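Local atomic coordinates of leucine-rich repeat protein (Bacteroides thetaiotaomicron, PDB entry 4ECN), a protein that is of unknown function but, as an extracellular leucine-rich repeat protein, probably binds other proteins. Residues H386-F391 with L597-L602; M504-D509 with A530-A535; A535-L540 with Q551-G556. All coordinates share one frame; numbering follows the deposited sequence.

Contacts 1 and 3 reach the same mixed sheet of the leucine-rich repeat region; contact 2 lies beside it, between a loop and a helix. Contacts 2 and 3, in series along the chain, centres about 10 Å apart, share Ala535 and split helix 530-542: its start packs on loop 504-509, its later turns on strand 552-554. Contact 1, its segments over 200 residues apart, spans both in sequence and brings helix 386-391 to strand 596-601, its centre about 15 Å from that of contact 3. Tyr387 meets Tyr554 there, across the sheet from Phe553. Loop 504-509, helix 530-542 and strand 552-554 are thus joined on one side of the sheet, while the other receives a helix inserted between strands 351-353 and 452-456.

Contact 1 (H386-F391 with L597-L602); sequences HYKKMF and LTDLKL
Lys388 and Asp599 carry this contact almost alone, joining helix 386-391 to strand 596-601 by a salt bridge. Lys388 NZ donates to Asp599 OD1 at 2.9 Å, meeting that oxygen on its syn side but 34° out of the carboxylate plane, so the ammonium group stands tilted above the flat group and not level with it. The two side chains cross at roughly a right angle. The lysine leaves the helix toward the strand with CG anti to the backbone N (chi1 -163°), runs straight to CD, and then bends at each of its last two torsions, which folds its end against the acid. Its methylenes therefore join in: CD comes to 3.5 Å from Asp599 CG, and CE lies 3.4 Å from Asp599 OD2. Leu577 of the neighbouring strand 577-579 touches both side chains.

Lys601, two residues along the strand and facing the same way as Asp599, adds a small further share of buried surface. Its NZ is 5.7 Å from Lys388 NZ, and the two amines are held together by Asp393, just beyond the helix, which gives one carboxylate oxygen to each in a pair of salt bridges. Asp393 is the stronger of the partners of Lys388, with Asp599 the second.

The helix belongs to a long excursion from the repeats, and Tyr387 beside Lys388 rests on Tyr554 of the same sheet. Two lysines and two aspartates alternate here, so the charges probably balance within the group. With Asp599 buried and Lys388 only partly exposed, this mutual neutralisation is likely to make it easier to lay the charged helix side on the sheet, and the bond ties it to one particular strand.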
# COMPACT_ATOMS: atom_id res chain seq x y z
N HIS A 386 10.20 1.87 0.94
CA HIS A 386 9.17 0.85 1.22
C HIS A 386 9.02 -0.11 0.04
O HIS A 386 9.11 -1.31 0.29
CB HIS A 386 7.83 1.46 1.58
CG HIS A 386 6.86 0.45 2.09
ND1 HIS A 386 5.88 -0.11 1.27
CD2 HIS A 386 6.77 -0.12 3.32
CE1 HIS A 386 5.21 -0.95 2.04
NE2 HIS A 386 5.71 -1.01 3.28
N TYR A 387 8.90 0.40 -1.23
CA TYR A 387 8.79 -0.47 -2.41
C TYR A 387 9.94 -1.49 -2.43
O TYR A 387 9.70 -2.70 -2.59
CB TYR A 387 8.74 0.31 -3.74
CG TYR A 387 8.31 -0.55 -4.93
CD1 TYR A 387 6.97 -0.75 -5.23
CD2 TYR A 387 9.26 -1.21 -5.72
CE1 TYR A 387 6.58 -1.56 -6.29
CE2 TYR A 387 8.87 -2.04 -6.78
CZ TYR A 387 7.53 -2.22 -7.05
OH TYR A 387 7.14 -3.03 -8.10
N LYS A 388 11.17 -1.02 -2.22
CA LYS A 388 12.37 -1.84 -2.23
C LYS A 388 12.27 -2.98 -1.20
O LYS A 388 12.53 -4.12 -1.55
CB LYS A 388 13.61 -0.98 -1.96
CG LYS A 388 14.91 -1.64 -2.35
CD LYS A 388 16.09 -0.68 -2.30
CE LYS A 388 16.65 -0.37 -0.93
NZ LYS A 388 17.67 -1.36 -0.49
N LYS A 389 11.85 -2.67 0.04
CA LYS A 389 11.75 -3.63 1.15
C LYS A 389 10.60 -4.62 0.92
O LYS A 389 10.74 -5.81 1.24
CB LYS A 389 11.59 -2.93 2.52
CG LYS A 389 12.78 -2.01 2.88
CD LYS A 389 12.72 -1.41 4.31
CE LYS A 389 13.29 0.00 4.44
NZ LYS A 389 12.25 1.08 4.31
N MSE A 390 9.50 -4.13 0.35
CA MSE A 390 8.31 -4.94 0.10
C MSE A 390 8.49 -5.91 -1.04
O MSE A 390 7.88 -6.97 -0.97
CB MSE A 390 7.09 -4.06 -0.21
CG MSE A 390 5.82 -4.84 -0.54
SE MSE A 390 4.22 -3.98 0.06
CE MSE A 390 3.13 -4.46 -1.26
N PHE A 391 9.26 -5.58 -2.10
CA PHE A 391 9.35 -6.49 -3.23
C PHE A 391 10.74 -6.85 -3.73
O PHE A 391 10.81 -7.72 -4.60
CB PHE A 391 8.65 -5.86 -4.45
CG PHE A 391 7.21 -5.45 -4.27
CD1 PHE A 391 6.20 -6.40 -4.29
CD2 PHE A 391 6.86 -4.12 -4.14
CE1 PHE A 391 4.87 -6.02 -4.12
CE2 PHE A 391 5.53 -3.74 -4.00
CZ PHE A 391 4.54 -4.69 -4.03
N LEU A 597 25.35 4.90 -7.98
CA LEU A 597 24.14 4.23 -7.51
C LEU A 597 24.34 3.58 -6.16
O LEU A 597 25.35 2.93 -5.94
CB LEU A 597 23.66 3.14 -8.50
CG LEU A 597 23.03 3.56 -9.85
CD1 LEU A 597 22.33 2.40 -10.49
CD2 LEU A 597 21.98 4.63 -9.70
N THR A 598 23.33 3.69 -5.28
CA THR A 598 23.30 3.02 -3.97
C THR A 598 22.57 1.71 -4.14
O THR A 598 22.89 0.71 -3.48
CB THR A 598 22.65 3.89 -2.88
OG1 THR A 598 23.21 5.21 -2.87
CG2 THR A 598 22.79 3.27 -1.51
N ASP A 599 21.57 1.71 -5.04
CA ASP A 599 20.76 0.54 -5.29
C ASP A 599 20.60 0.30 -6.76
O ASP A 599 20.31 1.22 -7.52
CB ASP A 599 19.38 0.68 -4.63
CG ASP A 599 19.37 0.38 -3.13
OD1 ASP A 599 19.45 -0.83 -2.77
OD2 ASP A 599 19.23 1.34 -2.33
N LEU A 600 20.77 -0.95 -7.16
CA LEU A 600 20.61 -1.37 -8.54
C LEU A 600 20.03 -2.76 -8.52
O LEU A 600 20.60 -3.66 -7.91
CB LEU A 600 21.94 -1.30 -9.32
CG LEU A 600 21.95 -1.79 -10.76
CD1 LEU A 600 21.07 -0.94 -11.65
CD2 LEU A 600 23.38 -1.87 -11.27
N LYS A 601 18.83 -2.91 -9.11
CA LYS A 601 18.09 -4.17 -9.19
C LYS A 601 17.74 -4.44 -10.65
O LYS A 601 16.84 -3.80 -11.20
CB LYS A 601 16.83 -4.12 -8.30
CG LYS A 601 17.05 -3.90 -6.79
CD LYS A 601 17.71 -5.10 -6.07
CE LYS A 601 17.84 -4.79 -4.60
NZ LYS A 601 18.30 -5.96 -3.82
N LEU A 602 18.51 -5.34 -11.29
CA LEU A 602 18.29 -5.68 -12.70
C LEU A 602 17.79 -7.12 -12.85
O LEU A 602 17.72 -7.62 -13.97
CB LEU A 602 19.61 -5.48 -13.49
CG LEU A 602 20.13 -4.03 -13.64
CD1 LEU A 602 21.56 -4.03 -14.11
CD2 LEU A 602 19.27 -3.19 -14.57

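Contact 2 (M504-D509 with A530-A535); sequences MTQLPD and AAQLKA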
# COMPACT_ATOMS: atom_id res chain seq x y z
N MSE A 504 -3.10 2.63 -18.89
CA MSE A 504 -2.20 3.74 -19.18
C MSE A 504 -1.22 3.29 -20.25
O MSE A 504 -0.41 2.38 -20.01
CB MSE A 504 -1.52 4.16 -17.88
CG MSE A 504 -1.30 5.64 -17.78
SE MSE A 504 -0.51 6.10 -16.09
CE MSE A 504 1.14 5.00 -16.14
N THR A 505 -1.35 3.87 -21.47
CA THR A 505 -0.57 3.45 -22.65
C THR A 505 0.77 4.19 -22.77
O THR A 505 1.64 3.72 -23.51
CB THR A 505 -1.37 3.62 -23.93
OG1 THR A 505 -1.82 4.97 -24.07
CG2 THR A 505 -2.52 2.63 -24.01
N GLN A 506 0.94 5.29 -22.03
CA GLN A 506 2.19 6.06 -21.93
C GLN A 506 2.18 6.85 -20.61
O GLN A 506 1.15 6.93 -19.94
CB GLN A 506 2.42 6.99 -23.14
CG GLN A 506 1.46 8.12 -23.32
CD GLN A 506 1.43 8.52 -24.77
OE1 GLN A 506 0.98 7.76 -25.65
NE2 GLN A 506 1.91 9.71 -25.04
N LEU A 507 3.33 7.42 -20.24
CA LEU A 507 3.38 8.21 -19.02
C LEU A 507 2.69 9.54 -19.28
O LEU A 507 2.84 10.09 -20.39
CB LEU A 507 4.82 8.42 -18.50
CG LEU A 507 5.69 7.19 -18.26
CD1 LEU A 507 7.08 7.61 -17.92
CD2 LEU A 507 5.12 6.29 -17.17
N PRO A 508 1.88 10.03 -18.31
CA PRO A 508 1.18 11.31 -18.51
C PRO A 508 2.15 12.48 -18.56
O PRO A 508 3.22 12.44 -17.91
CB PRO A 508 0.26 11.38 -17.28
CG PRO A 508 0.89 10.59 -16.30
CD PRO A 508 1.58 9.47 -16.98
N ASP A 509 1.76 13.54 -19.32
CA ASP A 509 2.57 14.74 -19.58
C ASP A 509 2.95 15.54 -18.33
O ASP A 509 3.99 16.20 -18.36
CB ASP A 509 1.83 15.69 -20.53
CG ASP A 509 2.37 15.65 -21.95
OD1 ASP A 509 2.36 14.54 -22.56
OD2 ASP A 509 2.79 16.72 -22.46
N ALA A 530 6.97 -1.92 -25.09
CA ALA A 530 8.43 -1.85 -25.00
C ALA A 530 8.95 -0.60 -25.74
O ALA A 530 9.83 0.11 -25.24
CB ALA A 530 9.04 -3.10 -25.59
N ALA A 531 8.37 -0.32 -26.90
CA ALA A 531 8.75 0.85 -27.69
C ALA A 531 8.37 2.13 -26.95
O ALA A 531 9.20 3.05 -26.86
CB ALA A 531 8.08 0.79 -29.06
N GLN A 532 7.14 2.16 -26.39
CA GLN A 532 6.63 3.33 -25.71
C GLN A 532 7.40 3.63 -24.42
O GLN A 532 7.71 4.78 -24.17
CB GLN A 532 5.14 3.17 -25.41
CG GLN A 532 4.42 4.43 -24.92
CD GLN A 532 4.62 5.63 -25.80
OE1 GLN A 532 4.39 5.60 -27.02
NE2 GLN A 532 5.05 6.73 -25.19
N LEU A 533 7.73 2.61 -23.65
CA LEU A 533 8.47 2.80 -22.41
C LEU A 533 9.86 3.35 -22.68
O LEU A 533 10.28 4.26 -21.97
CB LEU A 533 8.55 1.50 -21.62
CG LEU A 533 9.00 1.63 -20.16
CD1 LEU A 533 8.14 2.64 -19.38
CD2 LEU A 533 9.00 0.28 -19.45
N LYS A 534 10.55 2.85 -23.74
CA LYS A 534 11.90 3.30 -24.11
C LYS A 534 11.84 4.80 -24.47
O LYS A 534 12.67 5.57 -24.01
CB LYS A 534 12.48 2.44 -25.27
CG LYS A 534 13.96 2.71 -25.59
CD LYS A 534 14.45 1.93 -26.78
CE LYS A 534 15.90 2.22 -27.09
NZ LYS A 534 16.38 1.55 -28.33
N ALA A 535 10.82 5.19 -25.22
CA ALA A 535 10.57 6.59 -25.57
C ALA A 535 10.36 7.46 -24.32
O ALA A 535 10.99 8.50 -24.17
CB ALA A 535 9.35 6.67 -26.46
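Thr505 opens the contact with its backbone: its carbonyl O lies 3.2 Å from Gln532 CG, a touch of oxygen on methylene rather than a hydrogen bond. Its side chain lies against Tyr462 of another loop. Gln506 comes next and does most of the meeting from this loop. Its CB is 3.3 Å from Gln532 NE2 and 3.7 Å from Gln532 CG, so the Gln532 side chain lies against the CB of Gln506. With chi1 at 66°, CG of Gln506 sits between the backbone N and the carbonyl carbon, and the chain then runs out extended. This leaves its amide alongside that of Gln532, the two planes only 7° apart in a stack whose near approach is Gln506 CD to Gln532 NE2, 4.1 Å. The two amides are layered, with no hydrogen bond between them.

Gln532 reaches this place by pointing toward the loop from the first turn of helix 530-542 and bending at chi2 (52°), which turns its amide onward along the helix, toward Asp536. There NE2 makes a weak hydrogen bond to Asp536, one turn further on. Asp536 also accepts a hydrogen bond from the backbone N of Leu507, so a single carboxylate links the loop to the helix next to the stacked amides. Pro508 follows and turns to Leu498 of strand 495-499.

The Leu-Pro pair after a strand and a short loop is a familiar element of leucine-rich repeats, and here the segment connecting strands 495-499 and 519-521 packs sidelong on the helix that follows, consistent with the side-by-side packing of segments in a leucine-rich repeat solenoid.

Contact 3 (A535-L540 with Q551-G556); sequences ADWTRL and QIFYMG
In the beta-alpha-beta unit formed by strand 519-521, helix 530-542 and strand 552-554, Trp537 and Leu540 of the helix pack on Phe553 and Met555 at and just after the second strand. The indole is the centre of the contact. Phe553 brings its edge to the face of the five-membered ring in a tilted edge-to-face pair, centroids 4.8 Å apart and planes at 58°, with Phe553 CE2 only 3.6 Å from Trp537 CE2. Met555, a selenomethionine, covers the six-membered half of that same face: its SE lies 4.0 Å from the ring centroid and 26° off the normal, a Met-aromatic contact. The two strand residues thus share one side of the indole, one over each ring, and Met555 CG in turn rests over a face of Phe553.

Trp537 is brought there by CG lying anti to its own backbone N (chi1 -172°), which swings the indole off the helix toward the sheet. One turn later Leu540 approaches Phe553 from the opposite direction, its CD2 4.1 Å from Phe553 CE1, meeting the ring obliquely. Leu520 of the first strand touches both Leu540 and Phe553. Trp537 also meets Phe563 edge-to-face and packs on Leu569 of helix 566-569, so it joins the following segment to this unit.

Replacing Trp537 with an alanine would probably leave Met555 without the ring face it covers and Phe553 without its edge-to-face partner, opening a gap between helix and strand. No hydrogen bond crosses this contact; what holds it is the apolar and aromatic matching of four buried side chains, so its strength is likely to depend on close fit, with the indole face meeting both Phe553 and Met555.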
# COMPACT_ATOMS: atom_id res chain seq x y z
N ALA A 535 10.82 5.19 -25.22
CA ALA A 535 10.57 6.59 -25.57
C ALA A 535 10.36 7.46 -24.32
O ALA A 535 10.99 8.50 -24.17
CB ALA A 535 9.35 6.67 -26.46
N ASP A 536 9.47 7.01 -23.42
CA ASP A 536 9.11 7.72 -22.20
C ASP A 536 10.33 7.91 -21.30
O ASP A 536 10.55 9.03 -20.82
CB ASP A 536 7.99 6.99 -21.46
CG ASP A 536 6.58 7.23 -22.01
OD1 ASP A 536 6.37 8.25 -22.74
OD2 ASP A 536 5.66 6.45 -21.64
N TRP A 537 11.15 6.85 -21.12
CA TRP A 537 12.35 6.95 -20.29
C TRP A 537 13.35 7.90 -20.97
O TRP A 537 13.89 8.77 -20.29
CB TRP A 537 12.96 5.57 -20.00
CG TRP A 537 14.10 5.55 -19.00
CD1 TRP A 537 14.59 6.61 -18.27
CD2 TRP A 537 14.90 4.41 -18.63
NE1 TRP A 537 15.65 6.20 -17.50
CE2 TRP A 537 15.85 4.85 -17.69
CE3 TRP A 537 14.90 3.05 -19.00
CZ2 TRP A 537 16.81 3.99 -17.13
CZ3 TRP A 537 15.84 2.20 -18.44
CH2 TRP A 537 16.78 2.67 -17.52
N THR A 538 13.54 7.78 -22.31
CA THR A 538 14.41 8.69 -23.06
C THR A 538 13.97 10.15 -22.83
O THR A 538 14.83 10.97 -22.51
CB THR A 538 14.44 8.39 -24.58
OG1 THR A 538 14.57 7.00 -24.83
CG2 THR A 538 15.56 9.11 -25.28
N ARG A 539 12.63 10.45 -22.94
CA ARG A 539 12.10 11.81 -22.76
C ARG A 539 12.45 12.33 -21.38
O ARG A 539 13.02 13.42 -21.26
CB ARG A 539 10.57 11.89 -22.99
CG ARG A 539 10.11 13.33 -23.07
CD ARG A 539 8.61 13.52 -23.21
NE ARG A 539 8.22 14.89 -22.85
CZ ARG A 539 6.96 15.31 -22.73
NH1 ARG A 539 5.95 14.47 -22.95
NH2 ARG A 539 6.70 16.56 -22.38
N LEU A 540 12.19 11.51 -20.36
CA LEU A 540 12.46 11.78 -18.96
C LEU A 540 13.94 12.13 -18.71
O LEU A 540 14.22 13.11 -18.02
CB LEU A 540 12.07 10.52 -18.17
CG LEU A 540 11.68 10.69 -16.73
CD1 LEU A 540 10.30 11.36 -16.61
CD2 LEU A 540 11.64 9.35 -16.03
N GLN A 551 16.41 10.98 -8.67
CA GLN A 551 17.28 10.29 -7.72
C GLN A 551 16.88 8.82 -7.56
O GLN A 551 17.74 7.94 -7.46
CB GLN A 551 17.23 11.00 -6.35
CG GLN A 551 17.86 12.41 -6.33
CD GLN A 551 17.63 13.16 -5.04
OE1 GLN A 551 17.44 12.58 -3.96
NE2 GLN A 551 17.63 14.48 -5.14
N ILE A 552 15.55 8.55 -7.53
CA ILE A 552 14.97 7.21 -7.38
C ILE A 552 14.07 6.92 -8.56
O ILE A 552 13.14 7.66 -8.83
CB ILE A 552 14.20 7.09 -6.04
CG1 ILE A 552 15.15 7.33 -4.83
CG2 ILE A 552 13.45 5.77 -5.93
CD1 ILE A 552 14.48 7.79 -3.64
N PHE A 553 14.34 5.81 -9.24
CA PHE A 553 13.50 5.42 -10.34
C PHE A 553 13.15 3.91 -10.22
O PHE A 553 14.01 3.04 -10.33
CB PHE A 553 14.19 5.75 -11.67
CG PHE A 553 13.35 5.58 -12.91
CD1 PHE A 553 12.01 5.95 -12.92
CD2 PHE A 553 13.92 5.14 -14.10
CE1 PHE A 553 11.24 5.79 -14.07
CE2 PHE A 553 13.16 5.00 -15.25
CZ PHE A 553 11.82 5.33 -15.23
N TYR A 554 11.87 3.63 -9.90
CA TYR A 554 11.28 2.29 -9.85
C TYR A 554 10.50 2.06 -11.12
O TYR A 554 9.50 2.75 -11.34
CB TYR A 554 10.35 2.12 -8.64
CG TYR A 554 10.97 2.14 -7.27
CD1 TYR A 554 11.64 1.02 -6.78
CD2 TYR A 554 10.74 3.20 -6.39
CE1 TYR A 554 12.13 0.99 -5.47
CE2 TYR A 554 11.23 3.17 -5.08
CZ TYR A 554 11.94 2.07 -4.63
OH TYR A 554 12.42 2.03 -3.35
N MSE A 555 10.92 1.13 -11.96
CA MSE A 555 10.18 0.83 -13.19
C MSE A 555 10.13 -0.70 -13.44
O MSE A 555 10.13 -1.16 -14.58
CB MSE A 555 10.75 1.58 -14.40
CG MSE A 555 12.24 1.41 -14.57
SE MSE A 555 12.72 1.66 -16.41
CE MSE A 555 12.04 -0.03 -17.13
N GLY A 556 10.02 -1.47 -12.37
CA GLY A 556 9.92 -2.92 -12.44
C GLY A 556 8.58 -3.40 -12.94
O GLY A 556 7.63 -2.64 -12.98